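Protein Thf1 (Thermosynechococcus elongatus, PDB 5MJR) may take part in the biogenesis of photosynthetic membranes and, in cyanobacteria, associates with the FtsH protease complex involved in photosystem II repair. Local coordinates at residues 53-56 and 57-60; 63-66 and 67-71; 104-107 and 108-112. All blocks are in the same frame, centred on the assembly; numbering follows the deposited sequence.

Overall arrangement
The three contacts follow one another along the chain of this all-helical protein. Contact 1 lies near the C-terminal end of helix 41-58 and includes the residues leaving it; contact 2 is the loop that enters helix 67-80 with that helix's first turn; contact 3 takes in the N-cap and nearly all of helix 105-113. Contacts 1 and 2, with centres about 12 Å apart, meet where Leu57 and Ile54 pack on Phe69. Contacts 2 and 3 lie closer, centres about 10 Å apart, joined by a probable hydrogen bond of 2.7 Å between Tyr65 OH and Asp111 OD2. Contacts 1 and 3 do not touch: their nearest atoms are about 6 Å apart, so contact 2 bridges them.

Contact 1 of 3, residues 53-56 and 57-60; sequences EIHL and LRVN
His55 and Arg58, one helical turn apart, bring an imidazole and a guanidinium together at nearly a right angle, their planes 89° apart in one of the two arginine conformers. In that conformer Arg58 NH2 comes within 3.1 Å of His55 ND1, but the angle is too poor for a hydrogen bond. Each group has a better partner elsewhere: His55 ND1 bonds to Thr27 OG1, and Arg58 reaches Glu101 and Glu102 through salt bridges. A bend at chi3 (-55°) turns the arginine back over the helix toward the histidine.

The backbone supplies regular helical bonding near the C-terminal end of helix 41-58. Leu57 N, Arg58 N and Val59 N donate to Glu53 O, Ile54 O and His55 O, the second of these at 3.0 Å. Asn60 N turns instead to Leu57 O, and Leu56 O is picked up by a water, 3.2 Å away, that also accepts from Asn60 ND2. Asn60 OD1 accepts from Asp62 N.

Val59 CG1 packs obliquely against the His55 ring, 3.8 Å from His55 NE2. Glu53, farther back, is salt-bridged to Arg150.

The polar chemistry is thus largely settled by outside partners: the two glutamates probably offset the arginine's charge, while a water joins the Leu56 carbonyl to the Asn60 side chain.

Contact 2 of 3, residues 63-66 and 67-71; sequences FRYS and PLFAL
Phe63 drives the edge of its ring into the face of Phe69, a T-shaped pair with centroids 5.0 Å apart and planes at 71°. The bump is Phe63 CZ, which stands 3.7 Å above the middle of the Phe69 ring. Tyr65 comes in from another direction: its CD2 lies 3.7 Å from Phe69 CD2, with the two rings oblique to each other. Phe69 thus fits into the angle between the other two rings of this aromatic cluster, its CG anti to the backbone N (chi1 174°) so that the ring reaches back toward the incoming loop. The far end of Tyr65 finds a smaller neighbour, and its OH sits 3.4 Å from the methyl of Ala70, a second shallow fit one residue along the helix.

Between Tyr65 and the helix, Ser66 is the N-cap. Its OG receives a weak bond of 3.3 Å from Leu68 N, while its carbonyl takes Ala70 N in the carbonyl plane at 3.1 Å. Pro67 fills the first turn without needing a backbone N-H donor.

Outside the segments, Leu57 of helix 41-58 lies against both phenylalanines, and Tyr65 OH bonds to Asp111. The chemistry is therefore mostly apolar, with the loop's rings packed against Phe69 and Ala70 in the first turns of helix 67-80; the serine serves the helix end, and the tyrosine hydroxyl carries polar bonding outward to helix 105-113.

Contact 3 of 3, residues 104-107 and 108-112; sequences NPQQ and LKEDA
The Gln106 side chain bends at chi2 (57°) to meet Glu110: its CG is anti to the backbone N (chi1 -169°), and the bend swings the amide along the helix. Glu110 instead sets its CG anti to the carbonyl carbon and extends from there, so its carboxylate comes back toward the preceding turn. Gln106 NE2 then donates to Glu110 OE2 at 2.8 Å, almost straight at 171°. Glu110 OE2 lies close to the plane of the Gln106 amide and accepts through its anti lone pair, the one away from the other carboxylate oxygen, with the amide and carboxylate planes steeply inclined to each other.

The other end of the same amide is tied through water. Gln106 OE1 takes a bond of 2.7 Å from a water that also accepts, weakly, from Lys109 NZ, while the lysine's aliphatic chain runs past the carbonyl of Pro105. One residue along, on a neighbouring strip of the helix, Gln107 and Asp111 lie side by side, pointing the same way. A second water links them, accepting from Gln107 NE2 at 3.0 Å and donating to Asp111 OD2 at 2.7 Å.

Asn104 caps the helix start. Its OD1 receives weak bonds from Gln106 N and Gln107 N, and its own carbonyl accepts from Leu108 N at 3.0 Å.

Elsewhere the helix packs against its neighbours. Pro105 rests on Phe94, His95 and Cys98 of helix 90-100, Leu108 turns to Val73 of helix 67-80, and Asp111 packs on Pro67 and Ala70 of that helix while its OD2 also holds the hydroxyl of Tyr65 in the loop before it.

Contact 1 of 3, residues 53-56 and 57-60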
loop_
_atom_site.group_PDB
_atom_site.type_symbol
_atom_site.label_atom_id
_atom_site.label_comp_id
_atom_site.label_asym_id
_atom_site.label_seq_id
_atom_site.Cartn_x
_atom_site.Cartn_y
_atom_site.Cartn_z
ATOM N N GLU A 53 -11.698 -3.541 1.894
ATOM C CA GLU A 53 -10.462 -4.344 1.816
ATOM C C GLU A 53 -9.674 -4.254 3.104
ATOM O O GLU A 53 -9.243 -5.316 3.624
ATOM C CB GLU A 53 -9.646 -3.820 0.593
ATOM C CG GLU A 53 -8.383 -4.595 0.363
ATOM C CD GLU A 53 -7.604 -4.110 -0.828
ATOM O OE1 GLU A 53 -7.805 -2.927 -1.254
ATOM O OE2 GLU A 53 -6.750 -4.877 -1.350
ATOM N N ILE A 54 -9.486 -3.088 3.667
ATOM C CA ILE A 54 -8.717 -2.927 4.882
ATOM C C ILE A 54 -9.448 -3.571 6.035
ATOM O O ILE A 54 -8.878 -4.203 6.881
ATOM C CB ILE A 54 -8.395 -1.439 5.139
ATOM C CG1 ILE A 54 -7.497 -0.874 4.028
ATOM C CG2 ILE A 54 -7.823 -1.262 6.515
ATOM C CD1 ILE A 54 -7.299 0.589 4.064
ATOM N N HIS A 55 -10.811 -3.357 6.088
ATOM C CA HIS A 55 -11.576 -3.905 7.214
ATOM C C HIS A 55 -11.378 -5.451 7.230
ATOM O O HIS A 55 -11.189 -6.057 8.272
ATOM C CB HIS A 55 -13.044 -3.522 7.020
ATOM C CG HIS A 55 -13.893 -4.017 8.099
ATOM N ND1 HIS A 55 -14.369 -3.192 9.105
ATOM C CD2 HIS A 55 -14.394 -5.253 8.321
ATOM C CE1 HIS A 55 -15.107 -3.941 9.917
ATOM N NE2 HIS A 55 -15.118 -5.210 9.495
ATOM N N LEU A 56 -11.533 -6.088 6.075
ATOM C CA LEU A 56 -11.457 -7.544 5.993
ATOM C C LEU A 56 -10.061 -8.078 6.358
ATOM O O LEU A 56 -9.939 -9.168 6.915
ATOM C CB LEU A 56 -11.931 -8.036 4.695
ATOM C CG LEU A 56 -13.423 -7.760 4.385
ATOM C CD1 LEU A 56 -13.657 -8.281 2.992
ATOM C CD2 LEU A 56 -14.298 -8.457 5.475
ATOM N N LEU A 57 -9.043 -7.287 6.076
ATOM C CA LEU A 57 -7.690 -7.648 6.595
ATOM C C LEU A 57 -7.646 -7.556 8.143
ATOM O O LEU A 57 -7.137 -8.491 8.789
ATOM C CB LEU A 57 -6.666 -6.755 5.986
ATOM C CG LEU A 57 -6.373 -7.038 4.514
ATOM C CD1 LEU A 57 -5.505 -5.948 3.914
ATOM C CD2 LEU A 57 -5.681 -8.400 4.359
ATOM N N ARG A 58 -8.173 -6.469 8.704
ATOM C CA ARG A 58 -8.054 -6.303 10.158
ATOM C C ARG A 58 -8.771 -7.447 10.894
ATOM O O ARG A 58 -8.313 -7.837 11.994
ATOM C CB ARG A 58 -8.655 -4.961 10.558
ATOM C CG ARG A 58 -7.753 -3.795 10.154
ATOM C CD ARG A 58 -8.249 -2.410 10.652
ATOM N NE ARG A 58 -9.616 -2.107 10.253
ATOM C CZ ARG A 58 -10.703 -1.990 11.048
ATOM N NH1 ARG A 58 -10.564 -2.080 12.439
ATOM N NH2 ARG A 58 -11.929 -1.689 10.363
ATOM N N VAL A 59 -9.878 -7.961 10.355
ATOM C CA VAL A 59 -10.604 -9.001 11.034
ATOM C C VAL A 59 -9.915 -10.365 10.881
ATOM O O VAL A 59 -10.282 -11.310 11.516
ATOM C CB VAL A 59 -12.110 -9.025 10.774
ATOM C CG1 VAL A 59 -12.746 -7.723 11.051
ATOM C CG2 VAL A 59 -12.358 -9.412 9.427
ATOM N N ASN A 60 -8.928 -10.464 10.016
ATOM C CA ASN A 60 -8.225 -11.733 9.757
ATOM C C ASN A 60 -7.185 -11.921 10.829
ATOM O O ASN A 60 -6.288 -11.118 11.028
ATOM C CB ASN A 60 -7.559 -11.675 8.387
ATOM C CG ASN A 60 -6.976 -12.995 7.917
ATOM O OD1 ASN A 60 -6.261 -13.639 8.638
ATOM N ND2 ASN A 60 -7.377 -13.447 6.742
HETATM O O HOH W 1 -8.714 -11.360 4.944
#

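Contact 2 of 3, residues 63-66 and 67-71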
loop_
_atom_site.group_PDB
_atom_site.type_symbol
_atom_site.label_atom_id
_atom_site.label_comp_id
_atom_site.label_asym_id
_atom_site.label_seq_id
_atom_site.Cartn_x
_atom_site.Cartn_y
_atom_site.Cartn_z
ATOM N N PHE A 63 -3.521 -11.499 9.972
ATOM C CA PHE A 63 -2.983 -10.233 9.476
ATOM C C PHE A 63 -2.353 -9.424 10.630
ATOM O O PHE A 63 -2.938 -9.281 11.720
ATOM C CB PHE A 63 -4.121 -9.394 8.872
ATOM C CG PHE A 63 -3.694 -8.025 8.445
ATOM C CD1 PHE A 63 -2.933 -7.818 7.295
ATOM C CD2 PHE A 63 -4.024 -6.909 9.203
ATOM C CE1 PHE A 63 -2.531 -6.532 6.941
ATOM C CE2 PHE A 63 -3.548 -5.642 8.804
ATOM C CZ PHE A 63 -2.813 -5.450 7.711
ATOM N N ARG A 64 -1.224 -8.798 10.351
ATOM C CA ARG A 64 -0.561 -7.889 11.274
ATOM C C ARG A 64 -0.026 -6.687 10.458
ATOM O O ARG A 64 0.720 -6.852 9.498
ATOM C CB ARG A 64 0.563 -8.573 12.017
ATOM C CG ARG A 64 1.296 -7.726 13.017
ATOM C CD ARG A 64 2.312 -8.543 13.799
ATOM N NE ARG A 64 3.229 -7.722 14.696
ATOM C CZ ARG A 64 3.048 -7.381 15.953
ATOM N NH1 ARG A 64 1.908 -7.747 16.525
ATOM N NH2 ARG A 64 4.051 -6.716 16.691
ATOM N N TYR A 65 -0.448 -5.496 10.870
ATOM C CA TYR A 65 0.053 -4.274 10.289
ATOM C C TYR A 65 1.566 -4.247 10.282
ATOM O O TYR A 65 2.222 -4.663 11.207
ATOM C CB TYR A 65 -0.401 -3.084 11.122
ATOM C CG TYR A 65 0.087 -1.724 10.759
ATOM C CD1 TYR A 65 1.314 -1.300 11.186
ATOM C CD2 TYR A 65 -0.669 -0.893 9.960
ATOM C CE1 TYR A 65 1.830 -0.053 10.823
ATOM C CE2 TYR A 65 -0.151 0.350 9.604
ATOM C CZ TYR A 65 1.076 0.787 9.996
ATOM O OH TYR A 65 1.525 2.031 9.696
ATOM N N SER A 66 2.124 -3.669 9.182
ATOM C CA SER A 66 3.525 -3.362 9.134
ATOM C C SER A 66 3.726 -2.160 8.252
ATOM O O SER A 66 2.810 -1.804 7.513
ATOM C CB SER A 66 4.303 -4.539 8.534
ATOM O OG SER A 66 4.070 -4.682 7.181
ATOM N N PRO A 67 4.919 -1.580 8.165
ATOM C CA PRO A 67 5.173 -0.463 7.234
ATOM C C PRO A 67 5.013 -0.800 5.786
ATOM O O PRO A 67 4.817 0.132 4.985
ATOM C CB PRO A 67 6.563 0.012 7.605
ATOM C CG PRO A 67 6.695 -0.402 9.044
ATOM C CD PRO A 67 5.994 -1.745 9.156
ATOM N N LEU A 68 5.101 -2.080 5.417
ATOM C CA LEU A 68 4.902 -2.466 4.011
ATOM C C LEU A 68 3.397 -2.232 3.656
ATOM O O LEU A 68 3.081 -1.771 2.558
ATOM C CB LEU A 68 5.316 -3.866 3.746
ATOM C CG LEU A 68 5.178 -4.420 2.340
ATOM C CD1 LEU A 68 6.069 -3.648 1.393
ATOM C CD2 LEU A 68 5.456 -5.910 2.279
ATOM N N PHE A 69 2.514 -2.673 4.559
ATOM C CA PHE A 69 1.092 -2.368 4.370
ATOM C C PHE A 69 0.817 -0.865 4.358
ATOM O O PHE A 69 0.058 -0.421 3.482
ATOM C CB PHE A 69 0.327 -3.070 5.500
ATOM C CG PHE A 69 -1.166 -2.739 5.551
ATOM C CD1 PHE A 69 -2.037 -3.299 4.735
ATOM C CD2 PHE A 69 -1.561 -1.799 6.455
ATOM C CE1 PHE A 69 -3.428 -2.907 4.819
ATOM C CE2 PHE A 69 -2.873 -1.438 6.626
ATOM C CZ PHE A 69 -3.761 -2.007 5.798
ATOM N N ALA A 70 1.424 -0.131 5.258
ATOM C CA ALA A 70 1.251 1.302 5.253
ATOM C C ALA A 70 1.589 1.920 3.940
ATOM O O ALA A 70 0.861 2.755 3.359
ATOM C CB ALA A 70 1.986 1.985 6.376
ATOM N N LEU A 71 2.758 1.545 3.411
ATOM C CA LEU A 71 3.211 2.056 2.144
ATOM C C LEU A 71 2.238 1.679 1.029
ATOM O O LEU A 71 1.940 2.487 0.136
ATOM C CB LEU A 71 4.638 1.654 1.820
ATOM C CG LEU A 71 5.261 2.205 0.535
ATOM C CD1 LEU A 71 5.292 3.677 0.509
ATOM C CD2 LEU A 71 6.635 1.575 0.366
#

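Contact 3 of 3, residues 104-107 and 108-112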
loop_
_atom_site.group_PDB
_atom_site.type_symbol
_atom_site.label_atom_id
_atom_site.label_comp_id
_atom_site.label_asym_id
_atom_site.label_seq_id
_atom_site.Cartn_x
_atom_site.Cartn_y
_atom_site.Cartn_z
ATOM N N ASN A 104 -4.247 5.190 12.405
ATOM C CA ASN A 104 -3.768 6.555 12.626
ATOM C C ASN A 104 -3.161 7.069 11.353
ATOM O O ASN A 104 -2.133 6.517 10.930
ATOM C CB ASN A 104 -2.760 6.573 13.809
ATOM C CG ASN A 104 -2.258 7.934 14.108
ATOM O OD1 ASN A 104 -2.180 8.804 13.231
ATOM N ND2 ASN A 104 -1.806 8.147 15.333
ATOM N N PRO A 105 -3.801 8.025 10.693
ATOM C CA PRO A 105 -3.288 8.474 9.377
ATOM C C PRO A 105 -1.842 8.974 9.482
ATOM O O PRO A 105 -1.089 8.817 8.495
ATOM C CB PRO A 105 -4.296 9.595 8.962
ATOM C CG PRO A 105 -4.907 10.031 10.278
ATOM C CD PRO A 105 -4.964 8.807 11.179
ATOM N N GLN A 106 -1.469 9.611 10.578
ATOM C CA GLN A 106 -0.127 10.100 10.755
ATOM C C GLN A 106 0.855 8.960 10.873
ATOM O O GLN A 106 1.994 9.065 10.353
ATOM C CB GLN A 106 0.031 11.048 11.923
ATOM C CG GLN A 106 1.320 11.780 12.001
ATOM C CD GLN A 106 1.667 12.604 10.792
ATOM O OE1 GLN A 106 0.818 13.056 10.041
ATOM N NE2 GLN A 106 2.968 12.884 10.646
ATOM N N GLN A 107 0.495 7.880 11.530
ATOM C CA GLN A 107 1.374 6.686 11.587
ATOM C C GLN A 107 1.519 6.113 10.190
ATOM O O GLN A 107 2.648 5.778 9.769
ATOM C CB GLN A 107 0.833 5.618 12.531
ATOM C CG GLN A 107 1.717 4.376 12.628
ATOM C CD GLN A 107 1.255 3.315 13.556
ATOM O OE1 GLN A 107 0.141 3.372 14.104
ATOM N NE2 GLN A 107 2.059 2.284 13.733
ATOM N N LEU A 108 0.430 5.966 9.412
ATOM C CA LEU A 108 0.609 5.419 8.086
ATOM C C LEU A 108 1.507 6.351 7.240
ATOM O O LEU A 108 2.326 5.833 6.422
ATOM C CB LEU A 108 -0.740 5.191 7.364
ATOM C CG LEU A 108 -1.377 3.835 7.627
ATOM C CD1 LEU A 108 -1.918 3.712 9.078
ATOM C CD2 LEU A 108 -2.381 3.510 6.551
ATOM N N LYS A 109 1.298 7.651 7.318
ATOM C CA LYS A 109 2.111 8.594 6.538
ATOM C C LYS A 109 3.580 8.511 6.942
ATOM O O LYS A 109 4.467 8.464 6.035
ATOM C CB LYS A 109 1.611 10.011 6.674
ATOM C CG LYS A 109 0.305 10.287 5.977
ATOM C CD LYS A 109 -0.009 11.776 6.321
ATOM C CE LYS A 109 -1.362 12.064 6.003
ATOM N NZ LYS A 109 -1.804 13.486 6.199
ATOM N N GLU A 110 3.890 8.427 8.244
ATOM C CA GLU A 110 5.267 8.374 8.628
ATOM C C GLU A 110 5.878 7.037 8.214
ATOM O O GLU A 110 7.047 6.970 7.787
ATOM C CB GLU A 110 5.376 8.620 10.096
ATOM C CG GLU A 110 5.127 10.069 10.526
ATOM C CD GLU A 110 5.318 10.447 11.990
ATOM O OE1 GLU A 110 6.042 9.737 12.721
ATOM O OE2 GLU A 110 4.758 11.514 12.367
ATOM N N ASP A 111 5.135 5.946 8.341
ATOM C CA ASP A 111 5.640 4.625 7.949
ATOM C C ASP A 111 5.873 4.645 6.483
ATOM O O ASP A 111 6.910 4.079 5.986
ATOM C CB ASP A 111 4.735 3.496 8.351
ATOM C CG ASP A 111 4.975 3.016 9.768
ATOM O OD1 ASP A 111 6.053 3.279 10.352
ATOM O OD2 ASP A 111 4.096 2.359 10.327
ATOM N N ALA A 112 4.987 5.182 5.664
ATOM C CA ALA A 112 5.231 5.226 4.185
ATOM C C ALA A 112 6.527 6.045 3.946
ATOM O O ALA A 112 7.337 5.645 3.070
ATOM C CB ALA A 112 4.016 5.800 3.523
HETATM O O HOH W 2 0.595 14.838 8.077
HETATM O O HOH W 3 4.749 1.301 12.742
#